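Local coordinates for aq_2013 protein (Aquifex aeolicus, PDB 2P6C) that is of unknown function but belongs to the YjbQ (UPF0047) family and is found as an assembly of three copies, at residues K26-E31 with I132-E137; R20-V25 with L109-W114. All blocks are in the same frame, centred on the assembly; numbering follows the deposited sequence.

Interaction 1 of 2, residues K26-E31 with I132-E137; sequences KKAVEE and IKIIGE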
ATOM      1  N   LYS A  26     -16.129  -5.554   9.813  1.00 11.29           N
ATOM      2  CA  LYS A  26     -17.482  -5.761   9.315  1.00 11.76           C
ATOM      3  C   LYS A  26     -18.471  -5.132  10.286  1.00 12.18           C
ATOM      4  O   LYS A  26     -19.466  -4.540   9.878  1.00 10.71           O
ATOM      5  CB  LYS A  26     -17.782  -7.251   9.173  1.00 10.98           C
ATOM      6  CG  LYS A  26     -17.107  -7.914   7.984  1.00  9.21           C
ATOM      7  CD  LYS A  26     -17.734  -9.275   7.695  1.00 11.54           C
ATOM      8  CE  LYS A  26     -17.193  -9.856   6.408  1.00 10.67           C
ATOM      9  NZ  LYS A  26     -18.059 -10.961   5.918  1.00 14.21           N
ATOM     10  N   LYS A  27     -18.190  -5.255  11.577  1.00 12.10           N
ATOM     11  CA  LYS A  27     -19.053  -4.655  12.582  1.00 12.47           C
ATOM     12  C   LYS A  27     -19.090  -3.159  12.406  1.00 11.63           C
ATOM     13  O   LYS A  27     -20.118  -2.512  12.556  1.00 10.50           O
ATOM     14  CB  LYS A  27     -18.501  -4.946  13.969  1.00 15.13           C
ATOM     15  CG  LYS A  27     -19.537  -4.659  15.058  1.00 19.80           C
ATOM     16  CD  LYS A  27     -18.960  -4.817  16.464  1.00 22.63           C
ATOM     17  CE  LYS A  27     -19.959  -4.432  17.558  1.00 24.83           C
ATOM     18  NZ  LYS A  27     -19.395  -4.739  18.871  1.00 27.46           N
ATOM     19  N   ALA A  28     -17.929  -2.592  12.091  1.00  9.87           N
ATOM     20  CA  ALA A  28     -17.826  -1.154  11.906  1.00 10.58           C
ATOM     21  C   ALA A  28     -18.583  -0.725  10.653  1.00 10.62           C
ATOM     22  O   ALA A  28     -19.254   0.312  10.653  1.00 10.19           O
ATOM     23  CB  ALA A  28     -16.369  -0.737  11.813  1.00  9.05           C
ATOM     24  N   VAL A  29     -18.477  -1.523   9.589  1.00 10.34           N
ATOM     25  CA  VAL A  29     -19.175  -1.196   8.346  1.00 10.12           C
ATOM     26  C   VAL A  29     -20.677  -1.177   8.570  1.00 10.86           C
ATOM     27  O   VAL A  29     -21.399  -0.336   8.051  1.00 10.94           O
ATOM     28  CB  VAL A  29     -18.838  -2.234   7.262  1.00 10.25           C
ATOM     29  CG1 VAL A  29     -19.925  -2.237   6.188  1.00  9.66           C
ATOM     30  CG2 VAL A  29     -17.503  -1.905   6.624  1.00  9.50           C
ATOM     31  N   GLU A  30     -21.176  -2.100   9.381  1.00 10.90           N
ATOM     32  CA  GLU A  30     -22.602  -2.128   9.682  1.00 12.93           C
ATOM     33  C   GLU A  30     -23.069  -0.886  10.462  1.00 13.47           C
ATOM     34  O   GLU A  30     -24.044  -0.268  10.120  1.00 14.13           O
ATOM     35  CB  GLU A  30     -22.964  -3.416  10.436  1.00 13.08           C
ATOM     36  CG  GLU A  30     -24.455  -3.462  10.805  1.00 15.89           C
ATOM     37  CD  GLU A  30     -24.942  -4.867  11.160  1.00 16.10           C
ATOM     38  OE1 GLU A  30     -24.117  -5.788  11.272  1.00 15.43           O
ATOM     39  OE2 GLU A  30     -26.161  -5.019  11.325  1.00 16.01           O
ATOM     40  N   GLU A  31     -22.308  -0.569  11.554  1.00 13.51           N
ATOM     41  CA  GLU A  31     -22.538   0.595  12.427  1.00 13.91           C
ATOM     42  C   GLU A  31     -22.550   1.946  11.637  1.00 13.12           C
ATOM     43  O   GLU A  31     -23.071   2.958  12.087  1.00 13.19           O
ATOM     44  CB  GLU A  31     -21.461   0.588  13.536  1.00 15.67           C
ATOM     45  CG  GLU A  31     -21.581  -0.614  14.511  1.00 19.18           C
ATOM     46  CD  GLU A  31     -20.436  -0.645  15.525  1.00 21.96           C
ATOM     47  OE1 GLU A  31     -19.463   0.084  15.340  1.00 25.02           O
ATOM     48  OE2 GLU A  31     -20.524  -1.395  16.494  1.00 22.90           O
ATOM     49  N   ILE A 132     -10.128   2.485  11.902  1.00 10.97           N
ATOM     50  CA  ILE A 132     -11.065   2.193  10.823  1.00 10.94           C
ATOM     51  C   ILE A 132     -11.764   3.485  10.450  1.00 10.68           C
ATOM     52  O   ILE A 132     -12.427   4.098  11.246  1.00  9.53           O
ATOM     53  CB  ILE A 132     -12.142   1.195  11.284  1.00 10.22           C
ATOM     54  CG1 ILE A 132     -11.502  -0.135  11.673  1.00 11.50           C
ATOM     55  CG2 ILE A 132     -13.121   0.917  10.117  1.00 10.78           C
ATOM     56  CD1 ILE A 132     -12.465  -1.055  12.425  1.00 11.44           C
ATOM     57  N   LYS A 133     -11.551   3.911   9.207  1.00  9.37           N
ATOM     58  CA  LYS A 133     -12.195   5.132   8.783  1.00  9.48           C
ATOM     59  C   LYS A 133     -13.009   4.870   7.529  1.00  9.29           C
ATOM     60  O   LYS A 133     -12.497   4.433   6.506  1.00  7.95           O
ATOM     61  CB  LYS A 133     -11.108   6.167   8.491  1.00 10.01           C
ATOM     62  CG  LYS A 133     -11.687   7.567   8.283  1.00 11.60           C
ATOM     63  CD  LYS A 133     -12.269   8.147   9.571  1.00 12.37           C
ATOM     64  CE  LYS A 133     -12.275   9.682   9.568  1.00 13.64           C
ATOM     65  NZ  LYS A 133     -12.370  10.177  10.939  1.00 12.16           N
ATOM     66  N   ILE A 134     -14.331   5.099   7.692  1.00  8.95           N
ATOM     67  CA  ILE A 134     -15.281   4.856   6.604  1.00 10.32           C
ATOM     68  C   ILE A 134     -15.931   6.144   6.126  1.00 10.75           C
ATOM     69  O   ILE A 134     -16.310   7.005   6.908  1.00 10.70           O
ATOM     70  CB  ILE A 134     -16.380   3.924   7.138  1.00 10.78           C
ATOM     71  CG1 ILE A 134     -15.748   2.554   7.452  1.00 10.27           C
ATOM     72  CG2 ILE A 134     -17.441   3.737   6.029  1.00 11.44           C
ATOM     73  CD1 ILE A 134     -16.626   1.511   8.166  1.00 10.40           C
ATOM     74  N   ILE A 135     -16.041   6.295   4.796  1.00 10.18           N
ATOM     75  CA  ILE A 135     -16.730   7.467   4.157  1.00 12.73           C
ATOM     76  C   ILE A 135     -17.544   6.909   3.003  1.00 13.04           C
ATOM     77  O   ILE A 135     -17.175   5.930   2.367  1.00 11.89           O
ATOM     78  CB  ILE A 135     -15.821   8.644   3.717  1.00 14.00           C
ATOM     79  CG1 ILE A 135     -14.807   8.204   2.614  1.00 14.80           C
ATOM     80  CG2 ILE A 135     -14.993   9.240   4.893  1.00 13.62           C
ATOM     81  CD1 ILE A 135     -14.041   9.329   1.851  1.00 18.66           C
ATOM     82  N   GLY A 136     -18.641   7.579   2.682  1.00 13.93           N
ATOM     83  CA  GLY A 136     -19.459   7.185   1.553  1.00 15.51           C
ATOM     84  C   GLY A 136     -20.890   7.526   1.902  1.00 16.82           C
ATOM     85  O   GLY A 136     -21.151   8.404   2.739  1.00 14.79           O
ATOM     86  N   GLU A 137     -21.838   6.835   1.275  1.00 17.93           N
ATOM     87  CA  GLU A 137     -23.286   6.999   1.374  1.00 20.91           C
ATOM     88  C   GLU A 137     -23.988   5.661   1.617  1.00 20.72           C
ATOM     89  O   GLU A 137     -23.787   4.684   0.907  1.00 20.84           O
ATOM     90  CB  GLU A 137     -23.788   7.632   0.071  1.00 22.80           C
ATOM     91  CG  GLU A 137     -24.972   8.581   0.295  1.00 27.68           C
ATOM     92  CD  GLU A 137     -24.610   9.971  -0.192  1.00 29.06           C
ATOM     93  OE1 GLU A 137     -24.718  10.217  -1.391  1.00 31.25           O
ATOM     94  OE2 GLU A 137     -24.223  10.794   0.624  1.00 28.64           O
ATOM     95  OXT GLU A 137     -24.785   5.503   2.534  1.00 22.95           O
TER
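The one flat group in this contact is the peptide joining A28 to V29, and the I134 methyl lies over one of its faces. I134 CD1 stands 3.8 Å from A28 O and 3.7 Å from V29 CA, while the other face of the peptide turns back toward the helix axis. I134 gets there because CG1 is anti to the carbonyl carbon (chi1 -66°) and the chain runs on extended to CD1. The same methyl meets V29 CG2 at 3.8 Å, the two side chains lying roughly perpendicular. Two residues earlier on the strand, I132 turns the fork between its methyls CG2 and CD1 to A28 CB, each 4.0 Å away. The case illustrates how a helix lies on a sheet: helix segment 26-31 runs at 37° to strand segment 132-136, their axes 9.5 Å apart at closest approach. Y4 and C39 of the two flanking strands and I104 of strand 99-104 fill in around these aliphatic groups. Alternate strand residues serve the assembly, K133 through a salt bridge with E36 of the second subunit. Between helix and strand everything that meets is buried and almost wholly apolar, so the fit probably owes more to methyl shape and exclusion of water than to directional bonds.

Interaction 2 of 2, residues R20-V25 with L109-W114; sequences RITDEV and LDLGPW
An inverse gamma turn centred on D110 shapes the loop that packs against the first turn of helix 22-32, with L109 and L111 before and after its centre reaching the helix together. Their partners, V25 and T22, are three residues apart and therefore lie on one side of that turn. The loop links strand 99-104 of the four-stranded sheet to strand 116-121 of the smaller one, and a weak bond from L111 N to L109 O closes its turn. D110 points elsewhere, its OD2 hydrogen-bonded to T105 OG1 and to Y7 OH of the third subunit. On the helix side, the backbone bond from V25 N to I21 O marks the first turn, with I21 at the N-cap position. T22 divides its work: OG1 is hydrogen-bonded to I117 N in strand 116-121, while the methyl CG2, anti to the backbone N, is left for the loop and meets L111 CD1 tip to tip at 4.1 Å. L109 reaches V25 with chi1 at -117°, away from a staggered position, and the two side chains cross at about a right angle. V25 CG1 lies 3.6 Å from L109 CD1 and 4.2 Å from L109 CG.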
ATOM      1  N   ARG A  20      -7.009 -11.991  13.618  1.00 10.28           N
ATOM      2  CA  ARG A  20      -8.098 -11.773  12.694  1.00 12.06           C
ATOM      3  C   ARG A  20      -8.945 -10.603  13.155  1.00 12.29           C
ATOM      4  O   ARG A  20      -9.340 -10.504  14.309  1.00 13.38           O
ATOM      5  CB  ARG A  20      -8.953 -13.036  12.662  1.00 11.21           C
ATOM      6  CG  ARG A  20      -8.332 -14.127  11.797  1.00 13.78           C
ATOM      7  CD  ARG A  20      -9.256 -15.339  11.675  1.00 13.38           C
ATOM      8  NE  ARG A  20      -8.765 -16.233  10.633  1.00 15.54           N
ATOM      9  CZ  ARG A  20      -7.739 -17.038  10.949  1.00 15.05           C
ATOM     10  NH1 ARG A  20      -7.246 -17.044  12.177  1.00 17.58           N
ATOM     11  NH2 ARG A  20      -7.164 -17.770   9.995  1.00 16.93           N
ATOM     12  N   ILE A  21      -9.197  -9.668  12.246  1.00 12.60           N
ATOM     13  CA  ILE A  21     -10.032  -8.479  12.621  1.00 12.25           C
ATOM     14  C   ILE A  21     -11.082  -8.240  11.570  1.00 11.75           C
ATOM     15  O   ILE A  21     -11.758  -7.220  11.550  1.00 10.70           O
ATOM     16  CB  ILE A  21      -9.230  -7.145  12.780  1.00 13.15           C
ATOM     17  CG1 ILE A  21      -8.446  -6.874  11.493  1.00 13.75           C
ATOM     18  CG2 ILE A  21      -8.217  -7.288  13.933  1.00 11.62           C
ATOM     19  CD1 ILE A  21      -7.793  -5.495  11.479  1.00 14.00           C
ATOM     20  N   THR A  22     -11.300  -9.185  10.662  1.00 11.18           N
ATOM     21  CA  THR A  22     -12.324  -9.008   9.641  1.00 11.37           C
ATOM     22  C   THR A  22     -13.710  -8.738  10.236  1.00 10.98           C
ATOM     23  O   THR A  22     -14.400  -7.811   9.816  1.00 10.12           O
ATOM     24  CB  THR A  22     -12.399 -10.231   8.713  1.00 12.91           C
ATOM     25  OG1 THR A  22     -11.153 -10.366   8.015  1.00 12.28           O
ATOM     26  CG2 THR A  22     -13.523 -10.072   7.708  1.00 11.36           C
ATOM     27  N   ASP A  23     -14.119  -9.538  11.216  1.00 10.82           N
ATOM     28  CA  ASP A  23     -15.426  -9.328  11.825  1.00 11.76           C
ATOM     29  C   ASP A  23     -15.500  -7.984  12.534  1.00 11.69           C
ATOM     30  O   ASP A  23     -16.552  -7.358  12.563  1.00 10.04           O
ATOM     31  CB  ASP A  23     -15.769 -10.459  12.793  1.00 11.02           C
ATOM     32  CG  ASP A  23     -16.291 -11.688  12.081  1.00 11.16           C
ATOM     33  OD1 ASP A  23     -16.547 -11.606  10.852  1.00 11.58           O
ATOM     34  OD2 ASP A  23     -16.453 -12.730  12.748  1.00  9.65           O
ATOM     35  N   GLU A  24     -14.382  -7.529  13.091  1.00 12.22           N
ATOM     36  CA  GLU A  24     -14.343  -6.234  13.722  1.00 13.83           C
ATOM     37  C   GLU A  24     -14.640  -5.134  12.737  1.00 12.47           C
ATOM     38  O   GLU A  24     -15.383  -4.204  13.019  1.00 11.74           O
ATOM     39  CB  GLU A  24     -12.947  -6.022  14.287  1.00 17.52           C
ATOM     40  CG  GLU A  24     -12.971  -6.018  15.811  1.00 25.45           C
ATOM     41  CD  GLU A  24     -12.654  -7.417  16.267  1.00 28.88           C
ATOM     42  OE1 GLU A  24     -12.460  -8.293  15.429  1.00 30.81           O
ATOM     43  OE2 GLU A  24     -12.556  -7.611  17.469  1.00 34.66           O
ATOM     44  N   VAL A  25     -14.027  -5.258  11.562  1.00 10.64           N
ATOM     45  CA  VAL A  25     -14.204  -4.260  10.499  1.00 10.87           C
ATOM     46  C   VAL A  25     -15.621  -4.334   9.946  1.00 11.48           C
ATOM     47  O   VAL A  25     -16.233  -3.307   9.629  1.00 12.78           O
ATOM     48  CB  VAL A  25     -13.207  -4.485   9.328  1.00 11.21           C
ATOM     49  CG1 VAL A  25     -13.518  -3.512   8.173  1.00 10.58           C
ATOM     50  CG2 VAL A  25     -11.775  -4.279   9.813  1.00  8.84           C
ATOM     51  N   LEU A 109     -18.775  -5.143   3.263  1.00 11.85           N
ATOM     52  CA  LEU A 109     -17.347  -5.201   2.978  1.00 13.71           C
ATOM     53  C   LEU A 109     -17.143  -6.042   1.727  1.00 13.34           C
ATOM     54  O   LEU A 109     -17.471  -7.220   1.691  1.00 14.00           O
ATOM     55  CB  LEU A 109     -16.636  -5.889   4.143  1.00 14.53           C
ATOM     56  CG  LEU A 109     -15.617  -5.026   4.919  1.00 15.78           C
ATOM     57  CD1 LEU A 109     -14.576  -5.885   5.643  1.00 14.03           C
ATOM     58  CD2 LEU A 109     -14.825  -4.044   4.053  1.00 12.46           C
ATOM     59  N   ASP A 110     -16.628  -5.400   0.660  1.00 14.04           N
ATOM     60  CA  ASP A 110     -16.443  -6.050  -0.653  1.00 14.31           C
ATOM     61  C   ASP A 110     -15.157  -6.894  -0.701  1.00 14.37           C
ATOM     62  O   ASP A 110     -14.111  -6.429  -1.149  1.00 13.79           O
ATOM     63  CB  ASP A 110     -16.380  -4.973  -1.744  1.00 14.11           C
ATOM     64  CG  ASP A 110     -16.929  -5.523  -3.063  1.00 15.72           C
ATOM     65  OD1 ASP A 110     -16.987  -6.748  -3.215  1.00 14.61           O
ATOM     66  OD2 ASP A 110     -17.290  -4.721  -3.919  1.00 16.17           O
ATOM     67  N   LEU A 111     -15.236  -8.151  -0.193  1.00 14.57           N
ATOM     68  CA  LEU A 111     -14.041  -8.987  -0.135  1.00 15.01           C
ATOM     69  C   LEU A 111     -14.042 -10.152  -1.120  1.00 14.93           C
ATOM     70  O   LEU A 111     -15.056 -10.727  -1.481  1.00 12.94           O
ATOM     71  CB  LEU A 111     -13.953  -9.609   1.252  1.00 16.40           C
ATOM     72  CG  LEU A 111     -13.556  -8.598   2.314  1.00 19.46           C
ATOM     73  CD1 LEU A 111     -13.305  -9.268   3.661  1.00 20.35           C
ATOM     74  CD2 LEU A 111     -12.287  -7.824   1.966  1.00 20.59           C
ATOM     75  N   GLY A 112     -12.812 -10.539  -1.525  1.00 13.27           N
ATOM     76  CA  GLY A 112     -12.614 -11.686  -2.418  1.00 15.44           C
ATOM     77  C   GLY A 112     -12.977 -13.023  -1.729  1.00 15.61           C
ATOM     78  O   GLY A 112     -13.239 -13.080  -0.537  1.00 16.21           O
ATOM     79  N   PRO A 113     -13.018 -14.160  -2.446  1.00 17.32           N
ATOM     80  CA  PRO A 113     -13.407 -15.428  -1.814  1.00 17.33           C
ATOM     81  C   PRO A 113     -12.533 -15.919  -0.670  1.00 16.61           C
ATOM     82  O   PRO A 113     -12.998 -16.661   0.192  1.00 16.80           O
ATOM     83  CB  PRO A 113     -13.426 -16.411  -2.985  1.00 18.17           C
ATOM     84  CG  PRO A 113     -12.549 -15.872  -4.073  1.00 19.05           C
ATOM     85  CD  PRO A 113     -12.636 -14.370  -3.856  1.00 16.32           C
ATOM     86  N   TRP A 114     -11.269 -15.514  -0.649  1.00 14.60           N
ATOM     87  CA  TRP A 114     -10.383 -15.977   0.405  1.00 13.46           C
ATOM     88  C   TRP A 114      -9.755 -14.872   1.255  1.00 12.90           C
ATOM     89  O   TRP A 114      -9.091 -15.165   2.248  1.00 11.08           O
ATOM     90  CB  TRP A 114      -9.286 -16.864  -0.204  1.00 13.72           C
ATOM     91  CG  TRP A 114      -9.823 -18.110  -0.879  1.00 15.98           C
ATOM     92  CD1 TRP A 114      -9.648 -18.479  -2.191  1.00 17.88           C
ATOM     93  CD2 TRP A 114     -10.590 -19.155  -0.271  1.00 17.21           C
ATOM     94  NE1 TRP A 114     -10.257 -19.688  -2.432  1.00 18.60           N
ATOM     95  CE2 TRP A 114     -10.842 -20.127  -1.270  1.00 18.34           C
ATOM     96  CE3 TRP A 114     -11.088 -19.371   1.023  1.00 16.15           C
ATOM     97  CZ2 TRP A 114     -11.574 -21.297  -1.011  1.00 18.76           C
ATOM     98  CZ3 TRP A 114     -11.814 -20.531   1.279  1.00 17.51           C
ATOM     99  CH2 TRP A 114     -12.048 -21.480   0.269  1.00 18.12           C
TER

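From the N terminus, the chain passes strands 2-10 and 17-20 and enters helix 22-32, whose first turn supplies one side of interaction 2 and whose next residues supply one side of interaction 1. Interaction 2 closes first, after 83 intervening residues, when the loop following strand 99-104 returns to the helix. Interaction 1 closes at the C terminus, 100 residues after its helix segment, through strand 128-136. The two loops therefore cross rather than nest. They also touch: L109 packs against K26 and V29, and I132 against V25. Together they illustrate one helix held between the four-stranded sheet and the connection leading to the three-stranded sheet.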